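Local coordinates for glycosyl hydrolases family 2, sugar binding domain protein (Bacteroides uniformis str. 3978 T3 ii, PDB 6D1P) that is a gut bacterial beta-glucuronidase of glycoside hydrolase family 2, probably hydrolysing glycosidic bonds to release glucuronic acid, at residues R347-Q352 against W576-F581. Sequence-based numbering, arbitrary orientation.
With NA (sodium ion), chain C.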
loop_
_atom_site.group_PDB
_atom_site.type_symbol
_atom_site.label_atom_id
_atom_site.label_comp_id
_atom_site.label_asym_id
_atom_site.label_seq_id
_atom_site.Cartn_x
_atom_site.Cartn_y
_atom_site.Cartn_z
ATOM N N ARG A 347 0.531 -31.202 -2.207
ATOM C CA ARG A 347 0.999 -32.591 -2.304
ATOM C C ARG A 347 2.399 -32.737 -1.738
ATOM O O ARG A 347 2.663 -33.613 -0.904
ATOM C CB ARG A 347 1.000 -33.064 -3.757
ATOM C CG ARG A 347 -0.331 -33.499 -4.284
ATOM C CD ARG A 347 -0.170 -34.612 -5.305
ATOM N NE ARG A 347 -1.343 -35.481 -5.260
ATOM C CZ ARG A 347 -1.433 -36.592 -4.533
ATOM N NH1 ARG A 347 -0.403 -37.017 -3.800
ATOM N NH2 ARG A 347 -2.554 -37.295 -4.565
ATOM N N THR A 348 3.317 -31.898 -2.204
ATOM C CA THR A 348 4.692 -31.956 -1.734
ATOM C C THR A 348 4.762 -31.863 -0.215
ATOM O O THR A 348 5.488 -32.629 0.432
ATOM C CB THR A 348 5.499 -30.827 -2.381
ATOM O OG1 THR A 348 5.593 -31.060 -3.789
ATOM C CG2 THR A 348 6.894 -30.755 -1.776
ATOM N N GLU A 349 3.995 -30.932 0.370
ATOM C CA GLU A 349 4.108 -30.669 1.803
ATOM C C GLU A 349 3.481 -31.786 2.620
ATOM O O GLU A 349 4.072 -32.262 3.598
ATOM C CB GLU A 349 3.467 -29.324 2.141
ATOM C CG GLU A 349 3.275 -29.064 3.635
ATOM C CD GLU A 349 2.487 -27.771 3.891
ATOM O OE1 GLU A 349 2.119 -27.103 2.881
ATOM O OE2 GLU A 349 2.229 -27.430 5.078
ATOM N N MET A 350 2.280 -32.214 2.243
ATOM C CA MET A 350 1.631 -33.298 2.977
ATOM C C MET A 350 2.471 -34.575 2.926
ATOM O O MET A 350 2.644 -35.251 3.950
ATOM C CB MET A 350 0.219 -33.527 2.433
ATOM C CG MET A 350 -0.691 -32.298 2.535
ATOM S SD MET A 350 -0.726 -31.568 4.191
ATOM C CE MET A 350 -1.385 -32.924 5.152
ATOM N N GLN A 351 3.058 -34.887 1.763
ATOM C CA GLN A 351 3.989 -36.015 1.693
ATOM C C GLN A 351 5.154 -35.833 2.654
ATOM O O GLN A 351 5.558 -36.783 3.331
ATOM C CB GLN A 351 4.511 -36.208 0.263
ATOM C CG GLN A 351 3.783 -37.289 -0.518
ATOM C CD GLN A 351 4.252 -37.407 -1.963
ATOM O OE1 GLN A 351 5.444 -37.623 -2.234
ATOM N NE2 GLN A 351 3.308 -37.275 -2.905
ATOM N N GLN A 352 5.708 -34.624 2.730
ATOM C CA GLN A 352 6.822 -34.389 3.639
ATOM C C GLN A 352 6.418 -34.678 5.081
ATOM O O GLN A 352 7.214 -35.205 5.874
ATOM C CB GLN A 352 7.302 -32.947 3.492
ATOM C CG GLN A 352 8.784 -32.712 3.759
ATOM C CD GLN A 352 9.167 -31.235 3.569
ATOM O OE1 GLN A 352 8.296 -30.370 3.510
ATOM N NE2 GLN A 352 10.462 -30.950 3.481
ATOM N N TRP A 576 3.541 -27.724 17.622
ATOM C CA TRP A 576 3.341 -26.519 16.820
ATOM C C TRP A 576 4.730 -26.024 16.456
ATOM O O TRP A 576 5.463 -25.537 17.323
ATOM C CB TRP A 576 2.549 -25.459 17.586
ATOM C CG TRP A 576 2.271 -24.194 16.792
ATOM C CD1 TRP A 576 3.142 -23.178 16.536
ATOM C CD2 TRP A 576 1.041 -23.842 16.153
ATOM N NE1 TRP A 576 2.537 -22.224 15.759
ATOM C CE2 TRP A 576 1.246 -22.602 15.509
ATOM C CE3 TRP A 576 -0.218 -24.455 16.065
ATOM C CZ2 TRP A 576 0.230 -21.942 14.800
ATOM C CZ3 TRP A 576 -1.223 -23.817 15.349
ATOM C CH2 TRP A 576 -0.992 -22.567 14.720
ATOM N N THR A 577 5.102 -26.147 15.189
ATOM C CA THR A 577 4.221 -26.507 14.089
ATOM C C THR A 577 5.131 -27.117 13.038
ATOM O O THR A 577 6.360 -27.160 13.236
ATOM C CB THR A 577 3.441 -25.259 13.518
ATOM O OG1 THR A 577 2.497 -25.679 12.521
ATOM C CG2 THR A 577 4.394 -24.216 12.924
ATOM N N PHE A 578 4.569 -27.599 11.924
ATOM C CA PHE A 578 5.414 -28.289 10.947
ATOM C C PHE A 578 6.405 -27.335 10.290
ATOM O O PHE A 578 7.604 -27.638 10.193
ATOM C CB PHE A 578 4.565 -28.976 9.880
ATOM C CG PHE A 578 5.387 -29.666 8.819
ATOM C CD1 PHE A 578 6.188 -30.762 9.141
ATOM C CD2 PHE A 578 5.368 -29.216 7.501
ATOM C CE1 PHE A 578 6.970 -31.400 8.155
ATOM C CE2 PHE A 578 6.128 -29.838 6.516
ATOM C CZ PHE A 578 6.942 -30.930 6.836
ATOM N N LYS A 579 5.918 -26.169 9.846
ATOM C CA LYS A 579 6.648 -25.283 8.948
ATOM C C LYS A 579 6.607 -23.841 9.445
ATOM O O LYS A 579 5.548 -23.347 9.843
ATOM C CB LYS A 579 6.052 -25.370 7.534
ATOM C CG LYS A 579 6.881 -24.702 6.450
ATOM C CD LYS A 579 6.381 -25.100 5.057
ATOM C CE LYS A 579 5.030 -24.425 4.760
ATOM N NZ LYS A 579 4.299 -25.266 3.792
ATOM N N ASP A 580 7.770 -23.182 9.430
ATOM C CA ASP A 580 7.843 -21.742 9.642
ATOM C C ASP A 580 6.784 -21.044 8.808
ATOM O O ASP A 580 6.619 -21.345 7.624
ATOM C CB ASP A 580 9.227 -21.217 9.249
ATOM C CG ASP A 580 10.304 -21.595 10.235
ATOM O OD1 ASP A 580 9.987 -22.311 11.207
ATOM O OD2 ASP A 580 11.478 -21.167 10.033
ATOM N N PHE A 581 6.065 -20.110 9.420
ATOM C CA PHE A 581 4.997 -19.421 8.715
ATOM C C PHE A 581 4.985 -17.962 9.141
ATOM O O PHE A 581 5.519 -17.595 10.192
ATOM C CB PHE A 581 3.642 -20.076 8.989
ATOM C CG PHE A 581 3.160 -19.863 10.388
ATOM C CD1 PHE A 581 3.547 -20.728 11.400
ATOM C CD2 PHE A 581 2.344 -18.766 10.705
ATOM C CE1 PHE A 581 3.121 -20.527 12.699
ATOM C CE2 PHE A 581 1.921 -18.560 11.995
ATOM C CZ PHE A 581 2.295 -19.449 13.005
HETATM NA NA NA C . 4.429 -22.064 6.295
HETATM O O HOH W 1 1.793 -24.922 5.468
HETATM O O HOH W 2 2.618 -23.759 7.619
#
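Q352 crosses the far end of the F578 ring, at about a right angle, with CB, CG, CD and OE1. Its CB sits 3.9 Å from F578 CZ, and CG and CD follow that same atom at 4.0 Å each. The amide then swings OE1 to the ring's edge, near the ring plane, 3.6 Å from F578 CZ, with the two planes 72° apart. The other branch, NE2, is hydrogen-bonded to the backbone O of G604. One helical turn back, the E349 chain runs past the F578 ring in the opposite direction, CG 4.1 Å from F578 CE2. In the family 2 TIM-barrel domain, helix 343-356, on the outside of the barrel, follows the first strand, 321-329, and meets the loop leaving the last, 572-574. With CG anti to the backbone N (chi1 168°) and the rest extended, E349 delivers its carboxylate to K579, where OE1 forms a buried salt bridge of 3.0 Å with NZ. R330 pairs with the same oxygen, and a water links E349 OE2 to K579 NZ. A glutamine in place of E349 would probably leave the positive charges of K579 and R330 without their shared anionic mate. K579 NZ also hydrogen-bonds H334 ND1, while the next residue, D580, binds a sodium ion through its backbone O at 2.7 Å, alongside D333.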